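Local coordinates for protein agarase (Pseudoalteromonas fuliginea, PDB 6XJ9) that probably hydrolyses agarose, the galactan of red algal cell walls, as a family GH50 glycoside hydrolase of a marine bacterium, at residues R158-T163 and A217-I222; S313-G318 and N362-L367; T317-D322 and R353-Q358; D372-H377 and Y398-E403. One frame throughout, in Å; residues are numbered along the deposited sequence.

The four contacts are linked through contact 2, which touches each of the other three. Contact 1, first along the chain, joins a loop of the CBM-like region to the loop that follows strand 199-210 and touches contact 2, whose centre lies about 13 Å away, where K221 meets N362. Contacts 2 and 3 share T317 and G318 on strand 315-320, their centres about 11 Å apart. This strand belongs to a four-stranded antiparallel sheet, in which contact 3 pairs it with the outer strand 354-355. Contact 4 comes last, about 13 Å from contact 2 and touching it through L374 and W366; its 3-10 segment leads into strand 378-381 and its helix 397-406 follows strand 392-395. The series thus runs from these loops across this small sheet to helix 397-406.

Contact 1: residues R158-T163 and A217-I222; sequences RSNPDT and AFLTKI
T163 and F218 bring the two irregular loops closest, their CA atoms 5.7 Å apart, where a type I beta turn from A217 to T220 meets the loop between strands 128-134 and 169-174 of the CBM-like region. The turn is closed by T220 N donating to A217 O. Nothing polar bonds the loops directly; they meet by packing around the F218 ring. T163 CG2 sits over one ring face, 3.8 Å from the centroid, in a CH-pi contact. L219, next in the turn, lays its CG over the opposite face, so the ring is clamped between the two residues. F218 CG is wedged between its own backbone N and carbonyl carbon (chi1 81°), which swings the ring over to the other loop. At the rim, N160 ND2 comes 3.7 Å from F218 CE2, with the amide plane steeply turned to the ring. That amide is fixed elsewhere, OD1 by S155 and ND2 by D139, while T163 OG1 is bonded to H138. P161 packs against the turn beside the ring: its CG lies 3.9 Å from I222 CD1, and its CD packs 3.5 Å from L219 CD2.

Contact 2: residues S313-G318 and N362-L367; sequences STTLTG and NLFEWL
F364 pushes the far rim of its ring against strand 315-320, overlapping the backbone from L316 to T317. The carbonyl oxygen L316 O lies at the ring edge, in its plane, 3.6 Å from F364 CE2. T317 CA stands equally near the same CE2, 3.6 Å away, but approaches obliquely. The T315 side chain points back at the ring, its CG2 3.8 Å from F364 CZ, so the end of the ring is bordered by a methyl, a carbonyl and a CA in succession. With CG anti to its carbonyl carbon (chi1 -57°), F364 turns the ring toward the strand. L363 CB, from the preceding residue, covers one ring face.

A second, smaller contact lies alongside. L367 CD1 reaches T317 CB at 3.8 Å, the two side chains crossing at a slant, and T317 CG2 is 3.9 Å from the same methyl. T317 thus presents carbon to the loop while its hydroxyl serves a different partner, E393 on the neighbouring strand 392-395. The T315 hydroxyl is likewise bonded elsewhere, to G724 O and T723. L316 O also receives a hydrogen bond from R360 of helix 358-361, so this buried carbonyl beside the aromatic rim has a polar partner.

This is mainly van der Waals packing of a loop on a sheet: the connection after helix 358-361 turns back and lays F364 and L367 on strand 315-320 of the four-stranded antiparallel sheet.

Contact 3: residues T317-D322 and R353-Q358; sequences TGYDFD and RFVASQ
D320 and F354 form the hydrogen-bonded pair of a short antiparallel beta bridge that joins strand 354-355 to strand 315-320 as the outer member of a four-stranded sheet. D320 N donates to F354 O at 2.9 Å, and F354 N returns a bond of 2.9 Å to D320 O. Y319 and V355 make the adjoining non-hydrogen-bonded pair, with Y319 CA only 3.2 Å from F354 O in a CA-H...O contact.

Past this pairing, G318 O is gripped by two successive amides, A356 N at 2.8 Å and S357 N at 3.0 Å; the latter approaches in the carbonyl plane, on a lone pair. G318 has a positive phi (99°) that suits glycine, and its lack of a CB leaves room for S357 O close by. Just before it, T317 OG1 accepts from Y319 N in an ST turn.

The main side-chain interaction is a cation-pi stack. The R353 guanidinium lies flat on the Y319 ring, planes 23° apart and centres 3.6 Å apart, with NH2 above the middle of the ring. An extended chain from CG to NE carries it there, and a salt bridge from NE to E393 fixes its rotation.

Apolar contacts, and hydrogen bonds to neighbours, complete the account. D320 CB touches A356 CB, while its carboxylate is held by Y380 and H391. S357 is the N-cap of helix 358-361, its OG bonded to R360 N. Nearer the backbone, the aliphatic stem of R353 runs beside F321, R353 CB 3.5 Å from F321 CE1.

Contact 4: residues D372-H377 and Y398-E403; sequences DTLGKH and YAANLE
E403 sends its CG anti to the backbone N (chi1 -175°) and stays extended beyond it, carrying the carboxylate from the helix to K376 and H377. K376 folds to meet it: CG lies between the backbone N and carbonyl carbon, and bends at chi3 and chi4 curl NZ back over the 3-10 segment.

The two carboxylate oxygens are taken by different donors. K376 NZ makes a salt bridge to E403 OE2 through its syn lone pair; at 2.5 Å the modelled length is short and not to be taken as exact. NZ also bonds T373 O at 3.0 Å, from above the carbonyl plane, which tethers the lysine end to its own turn. H377 NE2 donates to E403 OE1 at 2.6 Å, nearly along the C-O axis, with ring and carboxylate planes 89° apart. This His-carboxylate bond is bent at the hydrogen (140°).

The H377 ring is sandwiched: one face lies on the peptide between A399 and A400, with CD2 3.4 Å from A400 CA, and K376 CG lies over the other, toward its rim. L374 CD2 sits at the ring edge, in its plane, 3.7 Å from A400 O.

Outside, L374 O is bonded to Y395 OH and the backbone of H377 to S396. The arrangement is a 3-10 turn packed on helix 397-406 where the turn enters strand 378-381 and the helix leaves strand 392-395, neighbouring strands of one antiparallel sheet.

Contact 1: residues R158-T163 and A217-I222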
loop_
_atom_site.group_PDB
_atom_site.type_symbol
_atom_site.label_atom_id
_atom_site.label_comp_id
_atom_site.label_asym_id
_atom_site.label_seq_id
_atom_site.Cartn_x
_atom_site.Cartn_y
_atom_site.Cartn_z
ATOM N N ARG A 158 20.824 -14.749 10.174
ATOM C CA ARG A 158 20.363 -14.261 11.469
ATOM C C ARG A 158 19.015 -14.904 11.804
ATOM O O ARG A 158 18.823 -15.388 12.916
ATOM C CB ARG A 158 20.339 -12.729 11.539
ATOM C CG ARG A 158 19.975 -12.177 12.915
ATOM C CD ARG A 158 20.852 -11.020 13.363
ATOM N NE ARG A 158 22.199 -11.474 13.682
ATOM C CZ ARG A 158 23.314 -10.763 13.529
ATOM N NH1 ARG A 158 23.266 -9.535 13.049
ATOM N NH2 ARG A 158 24.482 -11.290 13.851
ATOM N N SER A 159 18.110 -14.929 10.821
ATOM C CA SER A 159 16.859 -15.661 10.929
ATOM C C SER A 159 16.696 -16.598 9.733
ATOM O O SER A 159 16.865 -16.187 8.582
ATOM C CB SER A 159 15.700 -14.721 11.061
ATOM O OG SER A 159 14.484 -15.438 11.192
ATOM N N ASN A 160 16.357 -17.860 10.035
ATOM C CA ASN A 160 16.291 -18.955 9.078
ATOM C C ASN A 160 14.915 -19.004 8.413
ATOM O O ASN A 160 13.941 -18.478 8.942
ATOM C CB ASN A 160 16.481 -20.305 9.786
ATOM C CG ASN A 160 17.912 -20.786 9.905
ATOM O OD1 ASN A 160 18.814 -20.285 9.241
ATOM N ND2 ASN A 160 18.121 -21.808 10.718
ATOM N N PRO A 161 14.758 -19.696 7.258
ATOM C CA PRO A 161 13.426 -20.059 6.766
ATOM C C PRO A 161 12.732 -20.909 7.825
ATOM O O PRO A 161 13.393 -21.535 8.649
ATOM C CB PRO A 161 13.721 -21.005 5.586
ATOM C CG PRO A 161 15.118 -20.621 5.135
ATOM C CD PRO A 161 15.838 -20.224 6.405
ATOM N N ASP A 162 11.401 -20.923 7.787
ATOM C CA ASP A 162 10.593 -21.828 8.587
ATOM C C ASP A 162 11.026 -23.270 8.329
ATOM O O ASP A 162 11.435 -23.607 7.218
ATOM C CB ASP A 162 9.114 -21.670 8.242
ATOM C CG ASP A 162 8.530 -20.332 8.658
ATOM O OD1 ASP A 162 9.177 -19.633 9.463
ATOM O OD2 ASP A 162 7.422 -20.012 8.186
ATOM N N THR A 163 10.924 -24.112 9.367
ATOM C CA THR A 163 11.335 -25.505 9.265
ATOM C C THR A 163 10.135 -26.375 8.905
ATOM O O THR A 163 10.285 -27.570 8.708
ATOM C CB THR A 163 12.049 -26.003 10.529
ATOM O OG1 THR A 163 11.187 -25.784 11.649
ATOM C CG2 THR A 163 13.387 -25.332 10.749
ATOM N N ALA A 217 14.786 -29.929 3.832
ATOM C CA ALA A 217 15.230 -29.135 2.695
ATOM C C ALA A 217 14.987 -27.638 2.930
ATOM O O ALA A 217 14.957 -26.866 1.976
ATOM C CB ALA A 217 14.548 -29.624 1.432
ATOM N N PHE A 218 14.864 -27.209 4.193
ATOM C CA PHE A 218 14.451 -25.836 4.467
ATOM C C PHE A 218 15.555 -24.827 4.144
ATOM O O PHE A 218 15.266 -23.640 3.985
ATOM C CB PHE A 218 13.960 -25.655 5.905
ATOM C CG PHE A 218 15.032 -25.474 6.952
ATOM C CD1 PHE A 218 15.849 -26.533 7.329
ATOM C CD2 PHE A 218 15.193 -24.262 7.603
ATOM C CE1 PHE A 218 16.825 -26.374 8.305
ATOM C CE2 PHE A 218 16.158 -24.099 8.587
ATOM C CZ PHE A 218 16.969 -25.158 8.945
ATOM N N LEU A 219 16.814 -25.274 4.095
ATOM C CA LEU A 219 17.904 -24.383 3.719
ATOM C C LEU A 219 18.438 -24.748 2.335
ATOM O O LEU A 219 19.507 -24.281 1.948
ATOM C CB LEU A 219 19.024 -24.462 4.762
ATOM C CG LEU A 219 18.712 -23.850 6.128
ATOM C CD1 LEU A 219 19.750 -24.281 7.162
ATOM C CD2 LEU A 219 18.640 -22.328 6.053
ATOM N N THR A 220 17.693 -25.579 1.602
ATOM C CA THR A 220 18.125 -26.074 0.301
ATOM C C THR A 220 17.489 -25.220 -0.786
ATOM O O THR A 220 16.261 -25.119 -0.862
ATOM C CB THR A 220 17.777 -27.560 0.124
ATOM O OG1 THR A 220 18.494 -28.253 1.143
ATOM C CG2 THR A 220 18.166 -28.108 -1.231
ATOM N N LYS A 221 18.358 -24.581 -1.579
ATOM C CA LYS A 221 17.993 -23.847 -2.779
ATOM C C LYS A 221 16.917 -22.807 -2.468
ATOM O O LYS A 221 15.886 -22.738 -3.143
ATOM C CB LYS A 221 17.644 -24.830 -3.902
ATOM C CG LYS A 221 18.798 -25.740 -4.302
ATOM C CD LYS A 221 18.734 -26.220 -5.734
ATOM C CE LYS A 221 17.837 -27.419 -5.921
ATOM N NZ LYS A 221 17.657 -27.732 -7.362
ATOM N N ILE A 222 17.202 -21.979 -1.450
ATOM C CA ILE A 222 16.286 -20.941 -1.002
ATOM C C ILE A 222 16.535 -19.637 -1.763
ATOM O O ILE A 222 15.719 -18.721 -1.695
ATOM C CB ILE A 222 16.364 -20.765 0.534
ATOM C CG1 ILE A 222 17.781 -20.443 1.014
ATOM C CG2 ILE A 222 15.804 -22.006 1.218
ATOM C CD1 ILE A 222 17.870 -20.033 2.487
#

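Contact 2: residues S313-G318 and N362-L367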
loop_
_atom_site.group_PDB
_atom_site.type_symbol
_atom_site.label_atom_id
_atom_site.label_comp_id
_atom_site.label_asym_id
_atom_site.label_seq_id
_atom_site.Cartn_x
_atom_site.Cartn_y
_atom_site.Cartn_z
ATOM N N SER A 313 26.505 -5.703 0.408
ATOM C CA SER A 313 25.573 -6.503 -0.375
ATOM C C SER A 313 26.108 -7.912 -0.675
ATOM O O SER A 313 25.563 -8.597 -1.541
ATOM C CB SER A 313 25.214 -5.777 -1.657
ATOM O OG SER A 313 24.373 -4.658 -1.371
ATOM N N THR A 314 27.152 -8.360 0.034
ATOM C CA THR A 314 27.789 -9.640 -0.271
ATOM C C THR A 314 27.396 -10.709 0.748
ATOM O O THR A 314 27.157 -10.411 1.913
ATOM C CB THR A 314 29.319 -9.542 -0.361
ATOM O OG1 THR A 314 29.884 -9.603 0.953
ATOM C CG2 THR A 314 29.811 -8.318 -1.100
ATOM N N THR A 315 27.355 -11.965 0.298
ATOM C CA THR A 315 26.994 -13.083 1.158
ATOM C C THR A 315 28.014 -14.210 0.990
ATOM O O THR A 315 28.575 -14.405 -0.090
ATOM C CB THR A 315 25.540 -13.513 0.910
ATOM O OG1 THR A 315 25.111 -14.359 1.982
ATOM C CG2 THR A 315 25.330 -14.194 -0.428
ATOM N N LEU A 316 28.249 -14.959 2.069
ATOM C CA LEU A 316 29.158 -16.092 2.031
ATOM C C LEU A 316 28.546 -17.232 1.210
ATOM O O LEU A 316 27.405 -17.621 1.438
ATOM C CB LEU A 316 29.478 -16.514 3.467
ATOM C CG LEU A 316 30.335 -15.509 4.236
ATOM C CD1 LEU A 316 30.237 -15.741 5.738
ATOM C CD2 LEU A 316 31.778 -15.560 3.766
ATOM N N THR A 317 29.333 -17.758 0.265
ATOM C CA THR A 317 28.898 -18.758 -0.701
ATOM C C THR A 317 29.142 -20.161 -0.159
ATOM O O THR A 317 28.567 -21.123 -0.663
ATOM C CB THR A 317 29.696 -18.655 -2.009
ATOM O OG1 THR A 317 31.073 -18.868 -1.685
ATOM C CG2 THR A 317 29.530 -17.320 -2.701
ATOM N N GLY A 318 30.026 -20.273 0.839
ATOM C CA GLY A 318 30.396 -21.574 1.381
ATOM C C GLY A 318 31.718 -22.086 0.809
ATOM O O GLY A 318 32.228 -23.124 1.228
ATOM N N ASN A 362 24.699 -25.038 -0.384
ATOM C CA ASN A 362 23.423 -25.595 -0.824
ATOM C C ASN A 362 22.274 -24.587 -0.738
ATOM O O ASN A 362 21.172 -24.872 -1.213
ATOM C CB ASN A 362 23.117 -26.920 -0.123
ATOM C CG ASN A 362 23.990 -28.042 -0.648
ATOM O OD1 ASN A 362 24.145 -28.198 -1.860
ATOM N ND2 ASN A 362 24.564 -28.826 0.253
ATOM N N LEU A 363 22.536 -23.408 -0.158
ATOM C CA LEU A 363 21.546 -22.337 -0.122
ATOM C C LEU A 363 21.166 -21.910 -1.538
ATOM O O LEU A 363 20.034 -21.505 -1.763
ATOM C CB LEU A 363 22.108 -21.122 0.625
ATOM C CG LEU A 363 22.462 -21.299 2.102
ATOM C CD1 LEU A 363 23.333 -20.133 2.556
ATOM C CD2 LEU A 363 21.216 -21.408 2.975
ATOM N N PHE A 364 22.125 -21.984 -2.472
ATOM C CA PHE A 364 22.071 -21.276 -3.744
ATOM C C PHE A 364 21.681 -22.200 -4.900
ATOM O O PHE A 364 22.329 -23.233 -5.116
ATOM C CB PHE A 364 23.425 -20.602 -3.997
ATOM C CG PHE A 364 23.851 -19.653 -2.901
ATOM C CD1 PHE A 364 23.189 -18.445 -2.712
ATOM C CD2 PHE A 364 24.898 -19.970 -2.047
ATOM C CE1 PHE A 364 23.569 -17.575 -1.699
ATOM C CE2 PHE A 364 25.285 -19.102 -1.035
ATOM C CZ PHE A 364 24.615 -17.908 -0.858
ATOM N N GLU A 365 20.641 -21.803 -5.656
ATOM C CA GLU A 365 20.268 -22.473 -6.903
ATOM C C GLU A 365 21.366 -22.315 -7.955
ATOM O O GLU A 365 21.563 -23.217 -8.764
ATOM C CB GLU A 365 18.959 -21.942 -7.495
ATOM C CG GLU A 365 17.712 -22.585 -6.909
ATOM C CD GLU A 365 16.364 -22.171 -7.477
ATOM O OE1 GLU A 365 16.273 -21.123 -8.163
ATOM O OE2 GLU A 365 15.386 -22.888 -7.200
ATOM N N TRP A 366 22.072 -21.170 -7.937
ATOM C CA TRP A 366 23.021 -20.803 -8.982
ATOM C C TRP A 366 24.077 -19.855 -8.421
ATOM O O TRP A 366 23.752 -18.872 -7.764
ATOM C CB TRP A 366 22.286 -20.163 -10.177
ATOM C CG TRP A 366 23.152 -19.475 -11.194
ATOM C CD1 TRP A 366 23.663 -20.021 -12.340
ATOM C CD2 TRP A 366 23.590 -18.099 -11.184
ATOM N NE1 TRP A 366 24.390 -19.090 -13.035
ATOM C CE2 TRP A 366 24.371 -17.903 -12.348
ATOM C CE3 TRP A 366 23.420 -17.021 -10.305
ATOM C CZ2 TRP A 366 24.962 -16.675 -12.652
ATOM C CZ3 TRP A 366 24.005 -15.807 -10.605
ATOM C CH2 TRP A 366 24.765 -15.638 -11.766
ATOM N N LEU A 367 25.340 -20.184 -8.684
ATOM C CA LEU A 367 26.443 -19.242 -8.633
ATOM C C LEU A 367 27.124 -19.316 -9.993
ATOM O O LEU A 367 27.103 -20.371 -10.618
ATOM C CB LEU A 367 27.408 -19.671 -7.524
ATOM C CG LEU A 367 26.920 -19.470 -6.091
ATOM C CD1 LEU A 367 27.969 -19.966 -5.102
ATOM C CD2 LEU A 367 26.589 -18.005 -5.836
#

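Contact 3: residues T317-D322 and R353-Q358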
loop_
_atom_site.group_PDB
_atom_site.type_symbol
_atom_site.label_atom_id
_atom_site.label_comp_id
_atom_site.label_asym_id
_atom_site.label_seq_id
_atom_site.Cartn_x
_atom_site.Cartn_y
_atom_site.Cartn_z
ATOM N N THR A 317 29.333 -17.758 0.265
ATOM C CA THR A 317 28.898 -18.758 -0.701
ATOM C C THR A 317 29.142 -20.161 -0.159
ATOM O O THR A 317 28.567 -21.123 -0.663
ATOM C CB THR A 317 29.696 -18.655 -2.009
ATOM O OG1 THR A 317 31.073 -18.868 -1.685
ATOM C CG2 THR A 317 29.530 -17.320 -2.701
ATOM N N GLY A 318 30.026 -20.273 0.839
ATOM C CA GLY A 318 30.396 -21.574 1.381
ATOM C C GLY A 318 31.718 -22.086 0.809
ATOM O O GLY A 318 32.228 -23.124 1.228
ATOM N N TYR A 319 32.268 -21.354 -0.166
ATOM C CA TYR A 319 33.549 -21.713 -0.741
ATOM C C TYR A 319 34.657 -20.995 0.022
ATOM O O TYR A 319 34.417 -19.967 0.654
ATOM C CB TYR A 319 33.553 -21.436 -2.247
ATOM C CG TYR A 319 32.639 -22.326 -3.051
ATOM C CD1 TYR A 319 31.287 -22.050 -3.170
ATOM C CD2 TYR A 319 33.124 -23.457 -3.695
ATOM C CE1 TYR A 319 30.441 -22.866 -3.906
ATOM C CE2 TYR A 319 32.296 -24.272 -4.452
ATOM C CZ TYR A 319 30.949 -23.978 -4.554
ATOM O OH TYR A 319 30.122 -24.787 -5.281
ATOM N N ASP A 320 35.869 -21.556 -0.037
ATOM C CA ASP A 320 37.042 -20.936 0.560
ATOM C C ASP A 320 38.285 -21.384 -0.201
ATOM O O ASP A 320 38.201 -22.089 -1.209
ATOM C CB ASP A 320 37.166 -21.227 2.059
ATOM C CG ASP A 320 37.962 -20.184 2.832
ATOM O OD1 ASP A 320 38.447 -19.216 2.209
ATOM O OD2 ASP A 320 38.072 -20.335 4.069
ATOM N N PHE A 321 39.442 -20.944 0.291
ATOM C CA PHE A 321 40.679 -21.109 -0.444
ATOM C C PHE A 321 41.785 -21.496 0.532
ATOM O O PHE A 321 41.657 -21.302 1.741
ATOM C CB PHE A 321 41.005 -19.831 -1.230
ATOM C CG PHE A 321 39.875 -19.306 -2.081
ATOM C CD1 PHE A 321 39.590 -19.868 -3.317
ATOM C CD2 PHE A 321 39.072 -18.267 -1.631
ATOM C CE1 PHE A 321 38.537 -19.402 -4.091
ATOM C CE2 PHE A 321 38.025 -17.793 -2.410
ATOM C CZ PHE A 321 37.761 -18.358 -3.640
ATOM N N ASP A 322 42.862 -22.060 -0.023
ATOM C CA ASP A 322 44.087 -22.293 0.717
ATOM C C ASP A 322 44.544 -20.957 1.303
ATOM O O ASP A 322 44.925 -20.045 0.567
ATOM C CB ASP A 322 45.124 -22.987 -0.171
ATOM C CG ASP A 322 46.282 -23.575 0.616
ATOM O OD1 ASP A 322 46.929 -22.803 1.356
ATOM O OD2 ASP A 322 46.512 -24.800 0.498
ATOM N N ARG A 353 40.132 -23.529 -4.669
ATOM C CA ARG A 353 38.766 -23.300 -4.221
ATOM C C ARG A 353 38.178 -24.623 -3.740
ATOM O O ARG A 353 38.255 -25.630 -4.446
ATOM C CB ARG A 353 37.945 -22.644 -5.339
ATOM C CG ARG A 353 36.512 -22.286 -4.967
ATOM C CD ARG A 353 35.904 -21.333 -5.982
ATOM N NE ARG A 353 34.535 -20.943 -5.682
ATOM C CZ ARG A 353 33.471 -21.266 -6.407
ATOM N NH1 ARG A 353 33.601 -22.001 -7.498
ATOM N NH2 ARG A 353 32.272 -20.856 -6.036
ATOM N N PHE A 354 37.613 -24.618 -2.527
ATOM C CA PHE A 354 37.017 -25.819 -1.962
ATOM C C PHE A 354 35.727 -25.464 -1.222
ATOM O O PHE A 354 35.496 -24.304 -0.890
ATOM C CB PHE A 354 38.032 -26.563 -1.085
ATOM C CG PHE A 354 38.324 -25.921 0.251
ATOM C CD1 PHE A 354 39.283 -24.929 0.373
ATOM C CD2 PHE A 354 37.639 -26.315 1.392
ATOM C CE1 PHE A 354 39.554 -24.351 1.605
ATOM C CE2 PHE A 354 37.911 -25.740 2.625
ATOM C CZ PHE A 354 38.864 -24.752 2.727
ATOM N N VAL A 355 34.890 -26.476 -0.957
ATOM C CA VAL A 355 33.700 -26.264 -0.151
ATOM C C VAL A 355 34.098 -26.289 1.325
ATOM O O VAL A 355 34.530 -27.317 1.843
ATOM C CB VAL A 355 32.584 -27.278 -0.472
ATOM C CG1 VAL A 355 31.284 -26.910 0.230
ATOM C CG2 VAL A 355 32.348 -27.428 -1.970
ATOM N N ALA A 356 33.956 -25.139 1.998
ATOM C CA ALA A 356 34.239 -25.056 3.421
ATOM C C ALA A 356 32.952 -25.241 4.226
ATOM O O ALA A 356 32.992 -25.769 5.335
ATOM C CB ALA A 356 34.934 -23.759 3.755
ATOM N N SER A 357 31.816 -24.804 3.667
ATOM C CA SER A 357 30.522 -25.045 4.295
ATOM C C SER A 357 29.524 -25.597 3.282
ATOM O O SER A 357 29.062 -24.868 2.398
ATOM C CB SER A 357 29.971 -23.810 4.953
ATOM O OG SER A 357 28.624 -24.034 5.349
ATOM N N GLN A 358 29.181 -26.881 3.454
ATOM C CA GLN A 358 28.198 -27.550 2.615
ATOM C C GLN A 358 26.842 -26.865 2.766
ATOM O O GLN A 358 26.106 -26.724 1.788
ATOM C CB GLN A 358 28.110 -29.045 2.946
ATOM C CG GLN A 358 29.150 -29.891 2.227
ATOM C CD GLN A 358 28.966 -29.907 0.727
ATOM O OE1 GLN A 358 27.890 -29.627 0.201
ATOM N NE2 GLN A 358 30.032 -30.227 0.015
#

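Contact 4: residues D372-H377 and Y398-E403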
loop_
_atom_site.group_PDB
_atom_site.type_symbol
_atom_site.label_atom_id
_atom_site.label_comp_id
_atom_site.label_asym_id
_atom_site.label_seq_id
_atom_site.Cartn_x
_atom_site.Cartn_y
_atom_site.Cartn_z
ATOM N N ASP A 372 32.837 -16.647 -16.066
ATOM C CA ASP A 372 31.627 -15.973 -16.521
ATOM C C ASP A 372 31.789 -14.465 -16.356
ATOM O O ASP A 372 32.542 -14.020 -15.496
ATOM C CB ASP A 372 30.381 -16.445 -15.761
ATOM C CG ASP A 372 30.054 -17.915 -15.964
ATOM O OD1 ASP A 372 30.718 -18.548 -16.801
ATOM O OD2 ASP A 372 29.139 -18.415 -15.283
ATOM N N THR A 373 31.058 -13.694 -17.172
ATOM C CA THR A 373 30.953 -12.249 -17.013
ATOM C C THR A 373 30.586 -11.906 -15.569
ATOM O O THR A 373 31.274 -11.106 -14.931
ATOM C CB THR A 373 29.977 -11.650 -18.036
ATOM O OG1 THR A 373 30.665 -11.638 -19.285
ATOM C CG2 THR A 373 29.534 -10.239 -17.714
ATOM N N LEU A 374 29.531 -12.561 -15.058
ATOM C CA LEU A 374 28.984 -12.286 -13.738
ATOM C C LEU A 374 29.857 -12.907 -12.648
ATOM O O LEU A 374 29.554 -12.790 -11.457
ATOM C CB LEU A 374 27.542 -12.803 -13.675
ATOM C CG LEU A 374 26.544 -12.088 -14.592
ATOM C CD1 LEU A 374 25.164 -12.713 -14.477
ATOM C CD2 LEU A 374 26.476 -10.591 -14.311
ATOM N N GLY A 375 30.951 -13.551 -13.073
ATOM C CA GLY A 375 31.948 -14.093 -12.166
ATOM C C GLY A 375 32.765 -13.002 -11.477
ATOM O O GLY A 375 33.508 -13.281 -10.537
ATOM N N LYS A 376 32.627 -11.757 -11.948
ATOM C CA LYS A 376 33.382 -10.651 -11.386
ATOM C C LYS A 376 32.762 -10.213 -10.056
ATOM O O LYS A 376 33.383 -9.465 -9.308
ATOM C CB LYS A 376 33.513 -9.512 -12.403
ATOM C CG LYS A 376 32.226 -8.778 -12.750
ATOM C CD LYS A 376 32.451 -7.453 -13.477
ATOM C CE LYS A 376 32.932 -7.611 -14.906
ATOM N NZ LYS A 376 31.914 -8.277 -15.755
ATOM N N HIS A 377 31.554 -10.711 -9.758
ATOM C CA HIS A 377 30.853 -10.352 -8.533
ATOM C C HIS A 377 31.214 -11.263 -7.365
ATOM O O HIS A 377 30.661 -11.105 -6.282
ATOM C CB HIS A 377 29.353 -10.171 -8.791
ATOM C CG HIS A 377 29.137 -9.223 -9.919
ATOM N ND1 HIS A 377 29.585 -7.921 -9.864
ATOM C CD2 HIS A 377 28.631 -9.408 -11.158
ATOM C CE1 HIS A 377 29.314 -7.324 -11.003
ATOM N NE2 HIS A 377 28.734 -8.220 -11.821
ATOM N N TYR A 398 23.180 -8.462 -5.789
ATOM C CA TYR A 398 22.758 -7.120 -6.156
ATOM C C TYR A 398 23.668 -6.562 -7.252
ATOM O O TYR A 398 23.169 -6.045 -8.244
ATOM C CB TYR A 398 22.640 -6.173 -4.959
ATOM C CG TYR A 398 22.219 -4.782 -5.370
ATOM C CD1 TYR A 398 20.911 -4.514 -5.752
ATOM C CD2 TYR A 398 23.141 -3.748 -5.452
ATOM C CE1 TYR A 398 20.525 -3.247 -6.163
ATOM C CE2 TYR A 398 22.776 -2.477 -5.863
ATOM C CZ TYR A 398 21.462 -2.226 -6.220
ATOM O OH TYR A 398 21.079 -0.975 -6.613
ATOM N N ALA A 399 24.988 -6.687 -7.080
ATOM C CA ALA A 399 25.929 -6.191 -8.076
ATOM C C ALA A 399 25.763 -6.956 -9.394
ATOM O O ALA A 399 25.817 -6.355 -10.463
ATOM C CB ALA A 399 27.345 -6.296 -7.565
ATOM N N ALA A 400 25.568 -8.282 -9.318
ATOM C CA ALA A 400 25.303 -9.063 -10.521
ATOM C C ALA A 400 24.088 -8.500 -11.265
ATOM O O ALA A 400 24.120 -8.324 -12.485
ATOM C CB ALA A 400 25.140 -10.525 -10.181
ATOM N N ASN A 401 23.028 -8.186 -10.513
ATOM C CA ASN A 401 21.811 -7.622 -11.076
ATOM C C ASN A 401 22.071 -6.278 -11.755
ATOM O O ASN A 401 21.457 -5.986 -12.783
ATOM C CB ASN A 401 20.683 -7.582 -10.048
ATOM C CG ASN A 401 20.185 -8.973 -9.723
ATOM O OD1 ASN A 401 20.339 -9.897 -10.530
ATOM N ND2 ASN A 401 19.605 -9.131 -8.543
ATOM N N LEU A 402 22.975 -5.476 -11.178
ATOM C CA LEU A 402 23.314 -4.172 -11.733
ATOM C C LEU A 402 23.943 -4.338 -13.112
ATOM O O LEU A 402 23.677 -3.544 -14.017
ATOM C CB LEU A 402 24.293 -3.440 -10.811
ATOM C CG LEU A 402 23.735 -2.885 -9.499
ATOM C CD1 LEU A 402 24.796 -2.026 -8.825
ATOM C CD2 LEU A 402 22.471 -2.067 -9.729
ATOM N N GLU A 403 24.834 -5.325 -13.238
ATOM C CA GLU A 403 25.517 -5.556 -14.500
ATOM C C GLU A 403 24.540 -6.145 -15.514
ATOM O O GLU A 403 24.578 -5.783 -16.688
ATOM C CB GLU A 403 26.736 -6.452 -14.309
ATOM C CG GLU A 403 27.532 -6.621 -15.592
ATOM C CD GLU A 403 28.838 -7.374 -15.433
ATOM O OE1 GLU A 403 29.038 -7.995 -14.374
ATOM O OE2 GLU A 403 29.652 -7.332 -16.372
#